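Local atomic coordinates of beta-fructofuranosidase (Arthrobacter, PDB entry 3WPU), a protein that belongs to the levansucrase/invertase family, whose members are built on a five-bladed beta-propeller. Residues R34-M39 with G358-G363; A114-F119 with L177-V182; P198-S203 with M261-N266. All coordinates share one frame; numbering follows the deposited sequence.

Contact 1: R34-M39 with G358-G363; sequences RQLQRM and GTFAAG
Gln37 and Leu36 of helix 30-38 meet Gly363 and Phe360 in a helix-to-loop contact, partly buried and well away from the middle of the molecule. The loop joins strands 348-355 and 369-375, antiparallel neighbours in one sheet. Two small touches of different character make up the contact. The polar one is a hydrogen bond in which the side-chain amide of Gln37 gives NE2 to the backbone O of Gly363, 3.1 Å away, mildly bent with an N-H...O angle of 151°. The two groups depart only slightly from coplanarity: the donor stands 16° from the carbonyl plane, and the acceptor lies off the plane of the amide by a similar amount. Beyond CG the Gln37 chain runs extended, which carries the amide from a side chain that does not start toward the loop out to Gly363. Gly363, having no side chain, takes part through its backbone. The apolar touch is made one residue earlier on the helix. Leu36 CD1 rests 3.8 Å from Phe360 CZ and 4.0 Å from CE1 of the same ring; the methyl thus lies by the CZ end of the ring, and the two side chains cross at about a right angle. Both of these residues are buried, whereas the Gln37-Gly363 hydrogen bond lies nearer the surface. A third tie joins the same two elements, because Arg30 NH2, at the start of the helix, bonds to Ala362 O. The arrangement is that of a peripheral N-terminal helix laid against a long strand-to-strand connection of a beta-propeller blade.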
loop_
_atom_site.group_PDB
_atom_site.type_symbol
_atom_site.label_atom_id
_atom_site.label_comp_id
_atom_site.label_asym_id
_atom_site.label_seq_id
_atom_site.Cartn_x
_atom_site.Cartn_y
_atom_site.Cartn_z
ATOM N N ARG A 34 -16.912 12.891 8.527
ATOM C CA ARG A 34 -17.216 13.496 9.836
ATOM C C ARG A 34 -17.574 12.463 10.892
ATOM O O ARG A 34 -17.520 12.737 12.085
ATOM C CB ARG A 34 -18.260 14.621 9.726
ATOM C CG ARG A 34 -17.695 15.850 9.037
ATOM C CD ARG A 34 -18.717 16.951 8.793
ATOM N NE ARG A 34 -19.284 17.498 10.027
ATOM C CZ ARG A 34 -20.370 18.277 10.090
ATOM N NH1 ARG A 34 -21.061 18.589 8.996
ATOM N NH2 ARG A 34 -20.797 18.712 11.277
ATOM N N GLN A 35 -17.882 11.238 10.473
ATOM C CA GLN A 35 -18.065 10.152 11.432
ATOM C C GLN A 35 -16.796 9.903 12.266
ATOM O O GLN A 35 -16.880 9.481 13.403
ATOM C CB GLN A 35 -18.455 8.863 10.728
ATOM C CG GLN A 35 -19.700 8.935 9.853
ATOM C CD GLN A 35 -20.866 9.640 10.516
ATOM O OE1 GLN A 35 -21.414 9.171 11.515
ATOM N NE2 GLN A 35 -21.253 10.753 9.949
ATOM N N LEU A 36 -15.638 10.166 11.687
ATOM C CA LEU A 36 -14.352 10.032 12.395
ATOM C C LEU A 36 -14.340 10.882 13.658
ATOM O O LEU A 36 -13.792 10.466 14.689
ATOM C CB LEU A 36 -13.175 10.418 11.471
ATOM C CG LEU A 36 -12.988 9.595 10.177
ATOM C CD1 LEU A 36 -12.090 10.283 9.188
ATOM C CD2 LEU A 36 -12.459 8.205 10.513
ATOM N N GLN A 37 -14.923 12.072 13.588
ATOM C CA GLN A 37 -14.999 12.929 14.797
ATOM C C GLN A 37 -16.050 12.402 15.782
ATOM O O GLN A 37 -15.893 12.479 17.001
ATOM C CB GLN A 37 -15.307 14.380 14.420
ATOM C CG GLN A 37 -14.247 14.977 13.540
ATOM C CD GLN A 37 -14.662 16.296 12.943
ATOM O OE1 GLN A 37 -15.200 17.169 13.650
ATOM N NE2 GLN A 37 -14.430 16.455 11.641
ATOM N N ARG A 38 -17.154 11.861 15.266
ATOM C CA ARG A 38 -18.187 11.314 16.139
ATOM C C ARG A 38 -17.683 10.126 16.947
ATOM O O ARG A 38 -18.156 9.886 18.042
ATOM C CB ARG A 38 -19.414 10.884 15.313
ATOM C CG ARG A 38 -20.103 12.025 14.588
ATOM C CD ARG A 38 -21.380 11.578 13.874
ATOM N NE ARG A 38 -22.443 11.240 14.821
ATOM C CZ ARG A 38 -23.489 10.464 14.545
ATOM N NH1 ARG A 38 -23.634 9.915 13.347
ATOM N NH2 ARG A 38 -24.410 10.211 15.482
ATOM N N MET A 39 -16.743 9.367 16.377
ATOM C CA MET A 39 -16.229 8.168 16.994
ATOM C C MET A 39 -15.177 8.497 18.046
ATOM O O MET A 39 -14.832 7.638 18.831
ATOM C CB MET A 39 -15.599 7.270 15.937
ATOM C CG MET A 39 -16.566 6.698 14.897
ATOM S SD MET A 39 -15.686 6.171 13.400
ATOM C CE MET A 39 -14.170 5.690 14.261
ATOM N N GLY A 358 -2.816 15.256 8.396
ATOM C CA GLY A 358 -2.670 16.620 7.837
ATOM C C GLY A 358 -3.249 16.868 6.450
ATOM O O GLY A 358 -3.411 18.016 6.039
ATOM N N THR A 359 -3.540 15.808 5.711
ATOM C CA THR A 359 -4.085 15.935 4.382
ATOM C C THR A 359 -5.607 16.031 4.377
ATOM O O THR A 359 -6.188 16.245 3.323
ATOM C CB THR A 359 -3.658 14.742 3.511
ATOM O OG1 THR A 359 -3.907 13.539 4.231
ATOM C CG2 THR A 359 -2.199 14.822 3.168
ATOM N N PHE A 360 -6.269 15.878 5.524
ATOM C CA PHE A 360 -7.700 16.121 5.595
ATOM C C PHE A 360 -8.050 17.585 5.338
ATOM O O PHE A 360 -7.367 18.494 5.804
ATOM C CB PHE A 360 -8.312 15.682 6.938
ATOM C CG PHE A 360 -8.550 14.194 7.042
ATOM C CD1 PHE A 360 -9.616 13.599 6.357
ATOM C CD2 PHE A 360 -7.757 13.386 7.846
ATOM C CE1 PHE A 360 -9.847 12.233 6.471
ATOM C CE2 PHE A 360 -7.982 12.017 7.951
ATOM C CZ PHE A 360 -9.036 11.437 7.247
ATOM N N ALA A 361 -9.145 17.794 4.615
ATOM C CA ALA A 361 -9.620 19.138 4.301
ATOM C C ALA A 361 -10.126 19.903 5.511
ATOM O O ALA A 361 -10.445 19.329 6.568
ATOM C CB ALA A 361 -10.739 19.044 3.295
ATOM N N ALA A 362 -10.307 21.207 5.299
ATOM C CA ALA A 362 -10.864 22.056 6.326
ATOM C C ALA A 362 -12.142 21.480 6.921
ATOM O O ALA A 362 -13.015 20.984 6.213
ATOM C CB ALA A 362 -11.104 23.464 5.788
ATOM N N GLY A 363 -12.224 21.520 8.239
ATOM C CA GLY A 363 -13.384 21.033 8.968
ATOM C C GLY A 363 -13.363 19.526 9.229
ATOM O O GLY A 363 -14.207 19.024 9.958
#

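Contact 2: A114-F119 with L177-V182; sequences AKIGYF and LFFTDV
Ile116 and Phe179 meet at an interface between neighbouring blades of the propeller, where strand 115-122 faces strand 174-184 with their side chains interleaved in between. The closest alpha carbons, those of Ile116 and Phe179, are 8.9 Å apart, a spacing bridged by side chains rather than by strand pairing. One methyl does most of the touching: Ile116 CD1 lies 3.6 Å from Phe179 CB and 4.0 Å from Phe179 CG, approaching the root of the ring obliquely. The same methyl reaches Leu177 CD2 more loosely, at 4.4 Å. Ile116 carries CG1 opposite its carbonyl carbon (chi1 -65°), which sends the longer branch, and CD1 with it, across to the facing strand. In the five-bladed beta-propeller such apolar layers fill the wedge between successive sheets. Here the layer is continued by Trp78 of the inner strand 72-81, which touches both Ile116 and Leu177, and by Phe143, whose ring meets that of Phe179. Leu177 O lies in plane at the edge of the Phe179 ring. The backbone of Ile116 is held separately, its N bonded to Gln162 OE1.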
loop_
_atom_site.group_PDB
_atom_site.type_symbol
_atom_site.label_atom_id
_atom_site.label_comp_id
_atom_site.label_asym_id
_atom_site.label_seq_id
_atom_site.Cartn_x
_atom_site.Cartn_y
_atom_site.Cartn_z
ATOM N N ALA A 114 14.875 8.395 -3.588
ATOM C CA ALA A 114 14.327 7.067 -3.339
ATOM C C ALA A 114 14.657 6.121 -4.473
ATOM O O ALA A 114 14.629 6.511 -5.644
ATOM C CB ALA A 114 12.821 7.142 -3.196
ATOM N N LYS A 115 14.946 4.883 -4.092
ATOM C CA LYS A 115 15.192 3.793 -5.038
ATOM C C LYS A 115 14.528 2.509 -4.544
ATOM O O LYS A 115 14.187 2.390 -3.383
ATOM C CB LYS A 115 16.694 3.580 -5.193
ATOM C CG LYS A 115 17.432 4.816 -5.661
ATOM C CD LYS A 115 18.929 4.563 -5.677
ATOM C CE LYS A 115 19.668 5.846 -5.962
ATOM N NZ LYS A 115 21.108 5.545 -6.071
ATOM N N ILE A 116 14.269 1.577 -5.453
ATOM C CA ILE A 116 13.763 0.281 -5.065
ATOM C C ILE A 116 14.902 -0.686 -4.798
ATOM O O ILE A 116 15.786 -0.895 -5.641
ATOM C CB ILE A 116 12.790 -0.305 -6.115
ATOM C CG1 ILE A 116 11.554 0.588 -6.176
ATOM C CG2 ILE A 116 12.463 -1.746 -5.764
ATOM C CD1 ILE A 116 10.618 0.290 -7.335
ATOM N N GLY A 117 14.844 -1.293 -3.610
ATOM C CA GLY A 117 15.756 -2.344 -3.200
ATOM C C GLY A 117 14.978 -3.613 -2.910
ATOM O O GLY A 117 13.753 -3.643 -3.047
ATOM N N TYR A 118 15.669 -4.682 -2.539
ATOM C CA TYR A 118 14.984 -5.910 -2.164
ATOM C C TYR A 118 15.629 -6.598 -0.987
ATOM O O TYR A 118 16.803 -6.375 -0.693
ATOM C CB TYR A 118 14.849 -6.858 -3.357
ATOM C CG TYR A 118 16.151 -7.484 -3.845
ATOM C CD1 TYR A 118 16.455 -8.804 -3.529
ATOM C CD2 TYR A 118 17.045 -6.782 -4.638
ATOM C CE1 TYR A 118 17.620 -9.396 -3.967
ATOM C CE2 TYR A 118 18.231 -7.380 -5.084
ATOM C CZ TYR A 118 18.484 -8.701 -4.751
ATOM O OH TYR A 118 19.625 -9.364 -5.165
ATOM N N PHE A 119 14.831 -7.398 -0.283
ATOM C CA PHE A 119 15.309 -8.188 0.848
ATOM C C PHE A 119 14.855 -9.620 0.617
ATOM O O PHE A 119 13.892 -9.863 -0.123
ATOM C CB PHE A 119 14.732 -7.696 2.176
ATOM C CG PHE A 119 15.181 -6.317 2.623
ATOM C CD1 PHE A 119 16.196 -6.193 3.559
ATOM C CD2 PHE A 119 14.552 -5.171 2.172
ATOM C CE1 PHE A 119 16.586 -4.942 4.024
ATOM C CE2 PHE A 119 14.932 -3.915 2.632
ATOM C CZ PHE A 119 15.971 -3.809 3.547
ATOM N N LEU A 177 7.817 -6.062 -12.187
ATOM C CA LEU A 177 7.844 -5.020 -11.193
ATOM C C LEU A 177 7.108 -3.764 -11.710
ATOM O O LEU A 177 7.545 -3.092 -12.641
ATOM C CB LEU A 177 9.283 -4.721 -10.814
ATOM C CG LEU A 177 9.532 -3.614 -9.785
ATOM C CD1 LEU A 177 8.790 -3.893 -8.490
ATOM C CD2 LEU A 177 11.021 -3.461 -9.546
ATOM N N PHE A 178 5.930 -3.521 -11.158
ATOM C CA PHE A 178 5.164 -2.304 -11.449
ATOM C C PHE A 178 5.585 -1.254 -10.440
ATOM O O PHE A 178 5.536 -1.503 -9.262
ATOM C CB PHE A 178 3.676 -2.570 -11.363
ATOM C CG PHE A 178 3.185 -3.517 -12.425
ATOM C CD1 PHE A 178 2.824 -3.062 -13.678
ATOM C CD2 PHE A 178 3.186 -4.882 -12.179
ATOM C CE1 PHE A 178 2.398 -3.940 -14.670
ATOM C CE2 PHE A 178 2.763 -5.768 -13.166
ATOM C CZ PHE A 178 2.382 -5.288 -14.412
ATOM N N PHE A 179 5.973 -0.087 -10.901
ATOM C CA PHE A 179 6.429 0.948 -9.986
ATOM C C PHE A 179 6.142 2.343 -10.511
ATOM O O PHE A 179 5.599 2.521 -11.583
ATOM C CB PHE A 179 7.912 0.741 -9.655
ATOM C CG PHE A 179 8.854 1.032 -10.804
ATOM C CD1 PHE A 179 9.634 2.186 -10.815
ATOM C CD2 PHE A 179 8.948 0.149 -11.886
ATOM C CE1 PHE A 179 10.503 2.454 -11.876
ATOM C CE2 PHE A 179 9.808 0.417 -12.943
ATOM C CZ PHE A 179 10.576 1.568 -12.929
ATOM N N THR A 180 6.465 3.335 -9.701
ATOM C CA THR A 180 6.284 4.715 -10.070
ATOM C C THR A 180 7.647 5.294 -10.383
ATOM O O THR A 180 8.518 5.382 -9.508
ATOM C CB THR A 180 5.585 5.533 -8.976
ATOM O OG1 THR A 180 4.442 4.826 -8.454
ATOM C CG2 THR A 180 5.160 6.914 -9.503
ATOM N N ASP A 181 7.826 5.707 -11.628
ATOM C CA ASP A 181 9.112 6.160 -12.128
ATOM C C ASP A 181 9.007 7.674 -12.222
ATOM O O ASP A 181 8.152 8.173 -12.936
ATOM C CB ASP A 181 9.387 5.508 -13.490
ATOM C CG ASP A 181 10.873 5.579 -13.903
ATOM O OD1 ASP A 181 11.741 5.992 -13.083
ATOM O OD2 ASP A 181 11.202 5.216 -15.054
ATOM N N VAL A 182 9.825 8.407 -11.458
ATOM C CA VAL A 182 9.594 9.835 -11.277
ATOM C C VAL A 182 10.811 10.685 -11.635
ATOM O O VAL A 182 11.959 10.387 -11.241
ATOM C CB VAL A 182 9.173 10.173 -9.826
ATOM C CG1 VAL A 182 8.619 11.586 -9.726
ATOM C CG2 VAL A 182 8.129 9.189 -9.324
#

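Contact 3: P198-S203 with M261-N266; sequences PRIALS and MVFEGN
Ile200 stands over two side chains of the opposite strand and is turned differently against each, crossing Phe263 at about a right angle and running alongside Met261 in the reverse direction. The setting is again a seam between blades of the beta-propeller, with strand 197-210 on one side and strand 260-266 on the other. Since the two strands belong to different sheets, what joins them is apolar contact between side chains, and all three residues are buried. The division of labour follows from the branching of the isoleucine. CG1 lies opposite the carbonyl carbon and CG2 opposite the backbone N, so the two branches diverge, the longer one toward Phe263 and the shorter one toward Met261. In the second pairing Ile200 CG2 is 3.9 Å from Met261 SD and equally far from Met261 CE. Met261 leaves its backbone in an extended course and bends only at the thioether, chi3 -64°, which folds the terminal methyl round so that sulfur and methyl both lie against the one branch. Pro247 of strand 245-250 touches Ile200 and Met261 alike, and Leu226 of strand 213-226 also packs on Met261, so each of the two sheets supplies a neighbour to Met261. Phe263 has its own neighbours: the ring of Tyr233 meets it edge-to-face, and that of Phe244 at about 55°. Its ring leads off past the isoleucine, which touches it at the base. There the end methyl of the long branch is placed almost evenly: Ile200 CD1 is 3.7 Å from Phe263 CG, 4.1 Å from CD2 and 4.2 Å from CD1 of the ring.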
loop_
_atom_site.group_PDB
_atom_site.type_symbol
_atom_site.label_atom_id
_atom_site.label_comp_id
_atom_site.label_asym_id
_atom_site.label_seq_id
_atom_site.Cartn_x
_atom_site.Cartn_y
_atom_site.Cartn_z
ATOM N N PRO A 198 5.761 11.990 -12.611
ATOM C CA PRO A 198 5.614 10.633 -12.115
ATOM C C PRO A 198 4.860 9.784 -13.123
ATOM O O PRO A 198 3.781 10.178 -13.564
ATOM C CB PRO A 198 4.765 10.813 -10.871
ATOM C CG PRO A 198 3.920 12.017 -11.138
ATOM C CD PRO A 198 4.667 12.867 -12.149
ATOM N N ARG A 199 5.393 8.611 -13.422
ATOM C CA ARG A 199 4.751 7.704 -14.390
ATOM C C ARG A 199 4.638 6.314 -13.830
ATOM O O ARG A 199 5.513 5.862 -13.083
ATOM C CB ARG A 199 5.527 7.678 -15.685
ATOM C CG ARG A 199 5.718 9.068 -16.280
ATOM C CD ARG A 199 6.288 9.025 -17.676
ATOM N NE ARG A 199 6.605 10.360 -18.169
ATOM C CZ ARG A 199 7.169 10.602 -19.350
ATOM N NH1 ARG A 199 7.396 9.613 -20.201
ATOM N NH2 ARG A 199 7.481 11.840 -19.692
ATOM N N ILE A 200 3.591 5.592 -14.241
ATOM C CA ILE A 200 3.447 4.208 -13.844
ATOM C C ILE A 200 4.182 3.395 -14.903
ATOM O O ILE A 200 3.951 3.560 -16.106
ATOM C CB ILE A 200 1.957 3.811 -13.691
ATOM C CG1 ILE A 200 1.389 4.504 -12.459
ATOM C CG2 ILE A 200 1.819 2.302 -13.601
ATOM C CD1 ILE A 200 -0.100 4.412 -12.279
ATOM N N ALA A 201 5.091 2.555 -14.440
ATOM C CA ALA A 201 6.053 1.866 -15.283
ATOM C C ALA A 201 6.171 0.411 -14.895
ATOM O O ALA A 201 5.742 0.001 -13.811
ATOM C CB ALA A 201 7.417 2.537 -15.171
ATOM N N LEU A 202 6.778 -0.366 -15.797
ATOM C CA LEU A 202 6.996 -1.796 -15.607
ATOM C C LEU A 202 8.430 -2.128 -15.969
ATOM O O LEU A 202 8.942 -1.618 -16.960
ATOM C CB LEU A 202 6.107 -2.604 -16.556
ATOM C CG LEU A 202 6.394 -4.089 -16.763
ATOM C CD1 LEU A 202 6.175 -4.876 -15.492
ATOM C CD2 LEU A 202 5.495 -4.668 -17.883
ATOM N N SER A 203 9.058 -3.007 -15.200
ATOM C CA SER A 203 10.319 -3.617 -15.610
ATOM C C SER A 203 10.283 -5.080 -15.198
ATOM O O SER A 203 9.762 -5.433 -14.114
ATOM C CB SER A 203 11.510 -2.918 -14.935
ATOM O OG SER A 203 12.739 -3.391 -15.500
ATOM N N MET A 261 -5.666 -2.558 -12.550
ATOM C CA MET A 261 -4.722 -1.851 -11.679
ATOM C C MET A 261 -5.461 -0.726 -10.989
ATOM O O MET A 261 -6.231 -0.010 -11.618
ATOM C CB MET A 261 -3.593 -1.279 -12.540
ATOM C CG MET A 261 -2.572 -0.366 -11.820
ATOM S SD MET A 261 -1.621 0.600 -13.006
ATOM C CE MET A 261 -0.729 -0.662 -13.912
ATOM N N VAL A 262 -5.169 -0.525 -9.705
ATOM C CA VAL A 262 -5.537 0.697 -9.028
ATOM C C VAL A 262 -4.282 1.469 -8.674
ATOM O O VAL A 262 -3.174 0.920 -8.625
ATOM C CB VAL A 262 -6.445 0.493 -7.777
ATOM C CG1 VAL A 262 -7.814 -0.041 -8.201
ATOM C CG2 VAL A 262 -5.829 -0.438 -6.769
ATOM N N PHE A 263 -4.478 2.766 -8.521
ATOM C CA PHE A 263 -3.385 3.673 -8.230
ATOM C C PHE A 263 -3.968 4.949 -7.639
ATOM O O PHE A 263 -5.163 5.191 -7.712
ATOM C CB PHE A 263 -2.596 3.993 -9.514
ATOM C CG PHE A 263 -3.460 4.469 -10.643
ATOM C CD1 PHE A 263 -3.735 5.815 -10.802
ATOM C CD2 PHE A 263 -4.021 3.571 -11.516
ATOM C CE1 PHE A 263 -4.563 6.263 -11.797
ATOM C CE2 PHE A 263 -4.861 4.016 -12.525
ATOM C CZ PHE A 263 -5.121 5.356 -12.671
ATOM N N GLU A 264 -3.120 5.725 -6.967
ATOM C CA GLU A 264 -3.492 7.041 -6.497
ATOM C C GLU A 264 -3.442 8.093 -7.591
ATOM O O GLU A 264 -2.458 8.195 -8.319
ATOM C CB GLU A 264 -2.539 7.498 -5.362
ATOM C CG GLU A 264 -2.866 8.906 -4.895
ATOM C CD GLU A 264 -1.931 9.422 -3.816
ATOM O OE1 GLU A 264 -0.932 8.757 -3.532
ATOM O OE2 GLU A 264 -2.213 10.520 -3.285
ATOM N N GLY A 265 -4.492 8.898 -7.674
ATOM C CA GLY A 265 -4.510 10.109 -8.486
ATOM C C GLY A 265 -5.099 11.285 -7.731
ATOM O O GLY A 265 -5.322 11.211 -6.501
ATOM N N ASN A 266 -5.329 12.387 -8.450
ATOM C CA ASN A 266 -6.240 13.421 -7.992
ATOM C C ASN A 266 -7.336 13.583 -9.028
ATOM O O ASN A 266 -7.141 13.291 -10.205
ATOM C CB ASN A 266 -5.562 14.784 -7.836
ATOM C CG ASN A 266 -4.565 14.851 -6.675
ATOM O OD1 ASN A 266 -3.558 15.527 -6.779
ATOM N ND2 ASN A 266 -4.849 14.213 -5.596
#

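Contacts 2 and 3 are successive versions of one arrangement: in each, an isoleucine of a blade's third strand packs on a phenylalanine of the next blade's second strand. They follow one another along the chain, with centres 12 Å apart, and are coupled directly through the antiparallel neighbours 174-184 and 197-210, where Asp181 N lies 2.7 Å from Arg199 O, probably a hydrogen bond. Contact 1 embraces both in sequence, since its segments come before and after them. Its centre is about 32 Å from that of contact 2, across the chain's centre, and 27 Å from that of contact 3. Two contacts thus join blades, while the third fastens an early helix to a later inter-strand loop.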